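Local atomic coordinates of single-stranded DNA specific exonuclease RecJ (Thermus thermophilus, PDB entry 2ZXR), a protein that degrades single-stranded DNA in the 5' to 3' direction as a divalent-metal-dependent exonuclease of the RecJ family. Residues L12-L15 and A16-R19; L33-H37 and R38-R42; K627-V630 and H631-L634. One frame throughout, in Å; residues are numbered along the deposited sequence.

Contact 1: L12-L15 and A16-R19; sequences LPPL and AQWR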
loop_
_atom_site.group_PDB
_atom_site.type_symbol
_atom_site.label_atom_id
_atom_site.label_comp_id
_atom_site.label_asym_id
_atom_site.label_seq_id
_atom_site.Cartn_x
_atom_site.Cartn_y
_atom_site.Cartn_z
ATOM N N LEU A 12 -0.844 17.744 -7.897
ATOM C CA LEU A 12 0.203 17.860 -8.911
ATOM C C LEU A 12 1.380 18.523 -8.206
ATOM O O LEU A 12 1.210 19.475 -7.413
ATOM C CB LEU A 12 -0.228 18.716 -10.113
ATOM C CG LEU A 12 -1.439 18.223 -10.911
ATOM C CD1 LEU A 12 -1.659 19.126 -12.131
ATOM C CD2 LEU A 12 -1.237 16.787 -11.329
ATOM N N PRO A 13 2.594 18.016 -8.450
ATOM C CA PRO A 13 3.744 18.639 -7.784
ATOM C C PRO A 13 4.149 19.909 -8.521
ATOM O O PRO A 13 3.634 20.197 -9.609
ATOM C CB PRO A 13 4.822 17.558 -7.881
ATOM C CG PRO A 13 4.539 16.944 -9.216
ATOM C CD PRO A 13 3.008 16.859 -9.265
ATOM N N PRO A 14 5.050 20.702 -7.923
ATOM C CA PRO A 14 5.467 21.920 -8.627
ATOM C C PRO A 14 6.237 21.499 -9.884
ATOM O O PRO A 14 7.093 20.599 -9.856
ATOM C CB PRO A 14 6.332 22.668 -7.598
ATOM C CG PRO A 14 6.581 21.647 -6.467
ATOM C CD PRO A 14 5.358 20.770 -6.484
ATOM N N LEU A 15 5.917 22.141 -10.998
ATOM C CA LEU A 15 6.547 21.789 -12.262
ATOM C C LEU A 15 8.068 21.639 -12.292
ATOM O O LEU A 15 8.573 20.671 -12.862
ATOM C CB LEU A 15 6.118 22.766 -13.346
ATOM C CG LEU A 15 4.699 22.585 -13.871
ATOM C CD1 LEU A 15 4.767 22.677 -15.400
ATOM C CD2 LEU A 15 4.116 21.245 -13.456
ATOM N N ALA A 16 8.801 22.580 -11.708
ATOM C CA ALA A 16 10.258 22.457 -11.726
ATOM C C ALA A 16 10.723 21.179 -11.018
ATOM O O ALA A 16 11.699 20.573 -11.443
ATOM C CB ALA A 16 10.918 23.681 -11.096
ATOM N N GLN A 17 10.035 20.761 -9.949
ATOM C CA GLN A 17 10.422 19.527 -9.268
ATOM C C GLN A 17 9.931 18.314 -10.072
ATOM O O GLN A 17 10.602 17.289 -10.139
ATOM C CB GLN A 17 9.842 19.457 -7.852
ATOM C CG GLN A 17 10.145 20.651 -6.956
ATOM C CD GLN A 17 9.631 20.435 -5.531
ATOM O OE1 GLN A 17 9.282 21.390 -4.825
ATOM N NE2 GLN A 17 9.594 19.179 -5.101
ATOM N N TRP A 18 8.768 18.431 -10.701
ATOM C CA TRP A 18 8.227 17.321 -11.493
ATOM C C TRP A 18 9.256 17.021 -12.585
ATOM O O TRP A 18 9.613 15.866 -12.851
ATOM C CB TRP A 18 6.909 17.747 -12.130
ATOM C CG TRP A 18 5.944 16.662 -12.530
ATOM C CD1 TRP A 18 6.220 15.338 -12.796
ATOM C CD2 TRP A 18 4.549 16.842 -12.805
ATOM N NE1 TRP A 18 5.074 14.695 -13.225
ATOM C CE2 TRP A 18 4.039 15.595 -13.240
ATOM C CE3 TRP A 18 3.682 17.943 -12.731
ATOM C CZ2 TRP A 18 2.703 15.420 -13.594
ATOM C CZ3 TRP A 18 2.349 17.764 -13.086
ATOM C CH2 TRP A 18 1.874 16.513 -13.512
ATOM N N ARG A 19 9.722 18.093 -13.214
ATOM C CA ARG A 19 10.712 18.002 -14.269
ATOM C C ARG A 19 12.036 17.416 -13.782
ATOM O O ARG A 19 12.653 16.617 -14.485
ATOM C CB ARG A 19 10.934 19.392 -14.886
ATOM C CG ARG A 19 9.910 19.723 -15.967
ATOM C CD ARG A 19 9.691 21.225 -16.111
ATOM N NE ARG A 19 9.000 21.553 -17.360
ATOM C CZ ARG A 19 8.524 22.761 -17.649
ATOM N NH1 ARG A 19 8.660 23.752 -16.774
ATOM N NH2 ARG A 19 7.927 22.981 -18.820
#
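Pro13 lays its ring over one face of the Trp18 indole where the loop after strand 5-9 turns into helix 15-25, with Pro14 in the N-cap position. A proline suits this spot because its rigid, slightly polarised CH groups match an aromatic face: CD sits 3.9 Å from the centroid of the six-membered ring, 19° off the normal, a CH-pi contact, and CG comes within 3.6 Å of Trp18 CD2. Two leucine methyls close in obliquely on the benzo part of the indole. Leu15 CD2 presses on Trp18 CE3 at 3.4 Å, and Leu12 CD2 meets Trp18 CH2 at 3.8 Å. Trp18 reaches back to all three because its CG stands anti to the backbone N (chi1 -157°), while the indole NE1 is satisfied by Pro29 O.

Pro14 and Ala16 form the exposed side of the turn. Proline at the N-cap has no N-H to leave unbonded, and the short Ala16 methyl puts little apolar bulk into solvent. The Gln17 chain passes over Pro14, CG to CG 3.7 Å. Separately, Arg19 is the polar link that joins the helix to Glu623 by a salt bridge, its guanidinium passing over Leu15 CD1. In the backbone, Arg19 N bonds to Leu15 O at 2.8 Å. Pro14 O accepts from Trp18 N at 2.9 Å and only weakly from Gln17 N.

Contact 2: L33-H37 and R38-R42; sequences LAYWH and RGFRR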
loop_
_atom_site.group_PDB
_atom_site.type_symbol
_atom_site.label_atom_id
_atom_site.label_comp_id
_atom_site.label_asym_id
_atom_site.label_seq_id
_atom_site.Cartn_x
_atom_site.Cartn_y
_atom_site.Cartn_z
ATOM N N LEU A 33 5.300 11.348 -11.198
ATOM C CA LEU A 33 4.323 11.813 -10.222
ATOM C C LEU A 33 4.385 10.874 -9.005
ATOM O O LEU A 33 4.427 11.322 -7.847
ATOM C CB LEU A 33 2.926 11.760 -10.842
ATOM C CG LEU A 33 2.143 13.055 -11.030
ATOM C CD1 LEU A 33 1.018 12.843 -12.058
ATOM C CD2 LEU A 33 1.570 13.476 -9.695
ATOM N N ALA A 34 4.385 9.571 -9.281
ATOM C CA ALA A 34 4.449 8.541 -8.233
ATOM C C ALA A 34 5.751 8.666 -7.428
ATOM O O ALA A 34 5.737 8.722 -6.186
ATOM C CB ALA A 34 4.342 7.154 -8.861
ATOM N N TYR A 35 6.881 8.727 -8.129
ATOM C CA TYR A 35 8.155 8.875 -7.435
ATOM C C TYR A 35 8.168 10.142 -6.578
ATOM O O TYR A 35 8.582 10.094 -5.408
ATOM C CB TYR A 35 9.315 8.903 -8.428
ATOM C CG TYR A 35 9.479 7.609 -9.172
ATOM C CD1 TYR A 35 9.689 6.414 -8.488
ATOM C CD2 TYR A 35 9.392 7.568 -10.559
ATOM C CE1 TYR A 35 9.802 5.212 -9.179
ATOM C CE2 TYR A 35 9.494 6.384 -11.250
ATOM C CZ TYR A 35 9.698 5.207 -10.565
ATOM O OH TYR A 35 9.777 4.024 -11.256
ATOM N N TRP A 36 7.700 11.268 -7.131
ATOM C CA TRP A 36 7.694 12.505 -6.350
ATOM C C TRP A 36 6.918 12.325 -5.042
ATOM O O TRP A 36 7.377 12.743 -3.974
ATOM C CB TRP A 36 7.089 13.665 -7.138
ATOM C CG TRP A 36 7.200 14.988 -6.410
ATOM C CD1 TRP A 36 8.289 15.829 -6.385
ATOM C CD2 TRP A 36 6.196 15.615 -5.605
ATOM N NE1 TRP A 36 8.016 16.937 -5.614
ATOM C CE2 TRP A 36 6.742 16.834 -5.123
ATOM C CE3 TRP A 36 4.888 15.272 -5.243
ATOM C CZ2 TRP A 36 6.017 17.710 -4.297
ATOM C CZ3 TRP A 36 4.167 16.144 -4.419
ATOM C CH2 TRP A 36 4.738 17.349 -3.956
ATOM N N HIS A 37 5.754 11.692 -5.126
ATOM C CA HIS A 37 4.928 11.446 -3.952
ATOM C C HIS A 37 5.540 10.484 -2.937
ATOM O O HIS A 37 5.321 10.641 -1.741
ATOM C CB HIS A 37 3.554 10.906 -4.366
ATOM C CG HIS A 37 2.597 11.970 -4.812
ATOM N ND1 HIS A 37 2.263 13.051 -4.019
ATOM C CD2 HIS A 37 1.912 12.129 -5.970
ATOM C CE1 HIS A 37 1.420 13.830 -4.673
ATOM N NE2 HIS A 37 1.190 13.293 -5.858
ATOM N N ARG A 38 6.282 9.486 -3.414
ATOM C CA ARG A 38 6.885 8.484 -2.548
ATOM C C ARG A 38 8.235 8.956 -2.074
ATOM O O ARG A 38 8.952 8.212 -1.419
ATOM C CB ARG A 38 7.082 7.154 -3.293
ATOM C CG ARG A 38 5.919 6.679 -4.148
ATOM C CD ARG A 38 4.945 5.837 -3.368
ATOM N NE ARG A 38 3.696 5.613 -4.092
ATOM C CZ ARG A 38 3.360 4.485 -4.709
ATOM N NH1 ARG A 38 4.187 3.447 -4.707
ATOM N NH2 ARG A 38 2.173 4.389 -5.298
ATOM N N GLY A 39 8.595 10.180 -2.431
ATOM C CA GLY A 39 9.877 10.724 -2.019
ATOM C C GLY A 39 11.089 10.285 -2.819
ATOM O O GLY A 39 12.216 10.511 -2.380
ATOM N N PHE A 40 10.893 9.647 -3.971
ATOM C CA PHE A 40 12.036 9.235 -4.788
ATOM C C PHE A 40 12.449 10.405 -5.681
ATOM O O PHE A 40 11.713 10.786 -6.587
ATOM C CB PHE A 40 11.686 8.016 -5.652
ATOM C CG PHE A 40 11.389 6.772 -4.854
ATOM C CD1 PHE A 40 10.109 6.521 -4.379
ATOM C CD2 PHE A 40 12.398 5.857 -4.565
ATOM C CE1 PHE A 40 9.834 5.379 -3.625
ATOM C CE2 PHE A 40 12.134 4.711 -3.813
ATOM C CZ PHE A 40 10.850 4.473 -3.344
ATOM N N ARG A 41 13.627 10.970 -5.425
ATOM C CA ARG A 41 14.105 12.115 -6.192
ATOM C C ARG A 41 15.309 11.846 -7.090
ATOM O O ARG A 41 15.334 12.296 -8.233
ATOM C CB ARG A 41 14.425 13.277 -5.244
ATOM C CG ARG A 41 13.265 13.670 -4.333
ATOM C CD ARG A 41 11.942 13.767 -5.099
ATOM N NE ARG A 41 10.790 13.973 -4.217
ATOM C CZ ARG A 41 10.480 15.131 -3.642
ATOM N NH1 ARG A 41 9.412 15.215 -2.853
ATOM N NH2 ARG A 41 11.231 16.207 -3.863
ATOM N N ARG A 42 16.302 11.122 -6.577
ATOM C CA ARG A 42 17.508 10.802 -7.348
ATOM C C ARG A 42 17.551 9.302 -7.620
ATOM O O ARG A 42 16.815 8.545 -6.988
ATOM C CB ARG A 42 18.754 11.217 -6.565
ATOM C CG ARG A 42 18.670 12.617 -5.988
ATOM C CD ARG A 42 19.944 12.998 -5.274
ATOM N NE ARG A 42 20.258 12.092 -4.172
ATOM C CZ ARG A 42 19.518 11.950 -3.074
ATOM N NH1 ARG A 42 18.400 12.654 -2.914
ATOM N NH2 ARG A 42 19.902 11.103 -2.122
#
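Tyr35 O is gripped by two amides at the C-terminal end of helix 29-37: Phe40 N donates to it at 2.8 Å, and Arg38 N, whose other bond, to Ala34 O, is less certain, adds a weak one. The next carbonyl, Trp36 O, receives Gly39 N at 3.2 Å and, weakly, the side-chain NH1 of Arg41. Carbonyls that the last turn of a helix would otherwise leave without helical donors thus find partners in the residues that follow.

Besides making this weak bond, the Arg41 chain bends at chi2 (-46°) and folds back, laying the guanidinium flat on the Trp36 indole with the planes 19° apart. Arg41 CZ is 4.0 Å from the centroid of the five-membered ring, an off-centre cation-pi contact, and Arg41 NH1 lies 3.5 Å from Trp36 NE1. The two side chains run side by side in the same direction, and a broad indole is well suited to a flat cation. Not every polar atom profits, since Arg41 NE is buried here without a partner. Gln17 and Val21 of helix 15-25 also touch the arginine.

On another flank the Tyr35 and Phe40 side chains cross, with their CB atoms 3.8 Å apart. Both are buried aromatics, and the Tyr35 hydroxyl goes on to bond Glu446 O. Between the two flanks the chain turns at Gly39, whose phi of 80° would jam a CB against the preceding carbonyl oxygen; glycine has none. Positive phi, the Phe40-to-Tyr35 and Gly39-to-Trp36 bonds, and the apolar Tyr35-Phe40 pair together make this a Schellman motif, a classic C-terminal helix stop.

Contact 3: K627-V630 and H631-L634; sequences KALV and HRRL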
loop_
_atom_site.group_PDB
_atom_site.type_symbol
_atom_site.label_atom_id
_atom_site.label_comp_id
_atom_site.label_asym_id
_atom_site.label_seq_id
_atom_site.Cartn_x
_atom_site.Cartn_y
_atom_site.Cartn_z
ATOM N N LYS A 627 2.930 17.800 -21.111
ATOM C CA LYS A 627 1.885 18.678 -21.627
ATOM C C LYS A 627 0.602 17.906 -21.811
ATOM O O LYS A 627 -0.481 18.355 -21.422
ATOM C CB LYS A 627 2.302 19.277 -22.967
ATOM C CG LYS A 627 2.238 20.787 -22.995
ATOM C CD LYS A 627 1.481 21.297 -24.219
ATOM C CE LYS A 627 2.382 21.465 -25.434
ATOM N NZ LYS A 627 1.646 22.169 -26.537
ATOM N N ALA A 628 0.743 16.739 -22.422
ATOM C CA ALA A 628 -0.387 15.869 -22.680
ATOM C C ALA A 628 -1.101 15.506 -21.388
ATOM O O ALA A 628 -2.325 15.438 -21.359
ATOM C CB ALA A 628 0.087 14.593 -23.396
ATOM N N LEU A 629 -0.348 15.249 -20.321
ATOM C CA LEU A 629 -1.001 14.916 -19.050
ATOM C C LEU A 629 -1.850 16.103 -18.557
ATOM O O LEU A 629 -3.001 15.933 -18.130
ATOM C CB LEU A 629 0.038 14.540 -17.983
ATOM C CG LEU A 629 -0.470 14.123 -16.602
ATOM C CD1 LEU A 629 0.619 13.250 -15.915
ATOM C CD2 LEU A 629 -0.794 15.345 -15.755
ATOM N N VAL A 630 -1.274 17.299 -18.607
ATOM C CA VAL A 630 -1.977 18.505 -18.176
ATOM C C VAL A 630 -3.245 18.731 -19.013
ATOM O O VAL A 630 -4.309 19.051 -18.468
ATOM C CB VAL A 630 -1.035 19.736 -18.246
ATOM C CG1 VAL A 630 -1.796 21.007 -17.852
ATOM C CG2 VAL A 630 0.150 19.518 -17.319
ATOM N N HIS A 631 -3.137 18.532 -20.322
ATOM C CA HIS A 631 -4.290 18.673 -21.223
ATOM C C HIS A 631 -5.418 17.717 -20.876
ATOM O O HIS A 631 -6.575 18.126 -20.759
ATOM C CB HIS A 631 -3.861 18.468 -22.683
ATOM C CG HIS A 631 -3.045 19.608 -23.221
ATOM N ND1 HIS A 631 -2.521 19.622 -24.495
ATOM C CD2 HIS A 631 -2.690 20.790 -22.658
ATOM C CE1 HIS A 631 -1.884 20.765 -24.697
ATOM N NE2 HIS A 631 -1.971 21.490 -23.598
ATOM N N ARG A 632 -5.090 16.441 -20.708
ATOM C CA ARG A 632 -6.094 15.441 -20.362
ATOM C C ARG A 632 -6.739 15.806 -19.010
ATOM O O ARG A 632 -7.949 15.617 -18.806
ATOM C CB ARG A 632 -5.423 14.060 -20.311
ATOM C CG ARG A 632 -6.215 12.941 -19.664
ATOM C CD ARG A 632 -5.233 11.996 -18.934
ATOM N NE ARG A 632 -4.050 11.817 -19.752
ATOM C CZ ARG A 632 -2.851 11.460 -19.313
ATOM N NH1 ARG A 632 -2.636 11.212 -18.032
ATOM N NH2 ARG A 632 -1.845 11.416 -20.169
ATOM N N ARG A 633 -5.932 16.309 -18.078
ATOM C CA ARG A 633 -6.467 16.738 -16.775
ATOM C C ARG A 633 -7.452 17.888 -16.976
ATOM O O ARG A 633 -8.556 17.863 -16.440
ATOM C CB ARG A 633 -5.368 17.247 -15.845
ATOM C CG ARG A 633 -4.925 16.270 -14.792
ATOM C CD ARG A 633 -6.066 15.823 -13.912
ATOM N NE ARG A 633 -5.713 16.040 -12.521
ATOM C CZ ARG A 633 -4.718 15.430 -11.890
ATOM N NH1 ARG A 633 -3.958 14.546 -12.516
ATOM N NH2 ARG A 633 -4.500 15.713 -10.624
ATOM N N LEU A 634 -7.041 18.892 -17.748
ATOM C CA LEU A 634 -7.899 20.058 -18.002
ATOM C C LEU A 634 -9.237 19.644 -18.567
ATOM O O LEU A 634 -10.287 20.035 -18.058
ATOM C CB LEU A 634 -7.228 21.042 -18.976
ATOM C CG LEU A 634 -6.261 22.083 -18.420
ATOM C CD1 LEU A 634 -5.665 22.904 -19.568
ATOM C CD2 LEU A 634 -6.999 22.999 -17.449
#
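Lys627 O takes the backbone N of His631 at 2.9 Å, and the imidazole of the same histidine spreads one face over that oxygen. The His631 CG stands beside the backbone N (chi1 -72°), which swings the ring back toward Lys627, where the lysine's aliphatic CD crosses it 3.4 Å from His631 CE1. Lys627 NZ stays 4.7 Å from His631 NE2, too far for a bond.

The next three carbonyls are satisfied in the same i to i+4 way, as expected for the middle of an alpha helix, here helix 624-639 in the C-terminal domain of RecJ: Ala628 O accepts from Arg632 N at 3.0 Å, Leu629 O from Arg633 N, and Val630 O from Leu634 N at 2.8 Å. The two arginines find their acceptors off the helix. Arg633 begins close to the previous turn, then leads away to a salt bridge between its NH1 and Asp432 on strand 426-433, while its NH2 has a weak, long ion pair with Glu648. Asp432 thus serves both arginines, Arg633 firmly and Arg632 only through a weak, long ion pair. Arg632 doubles back, its guanidinium passing over Leu629 CA, and has a second weak, long ion pair with Glu30. Leu629, Val630 and Leu634 have no polar groups to satisfy beyond the backbone and fill buried positions, Leu629 against helix 29-37 and the other two against helix 643-655.

Contact 1 lies between the other two: its centre is about 11 Å from that of contact 2 and about 14 Å from that of contact 3, which are about 20 Å apart. Trp18 bridges them: CZ2 lies 3.4 Å from Leu33 CD1 and the neighbouring CH2 3.7 Å from Leu629 CD2, so the three side chains meet as one cluster. Leu33 and Leu629 also meet directly, CD1 to CD1 at 3.9 Å, so two helices from the start of the chain pack against one near its end. Pro13 CB, 3.3 Å from Trp36 CD2, adds a second seam between contacts 1 and 2. All three lie away from the magnesium site of Asp84, Asp136, His160, His161 and Asp221.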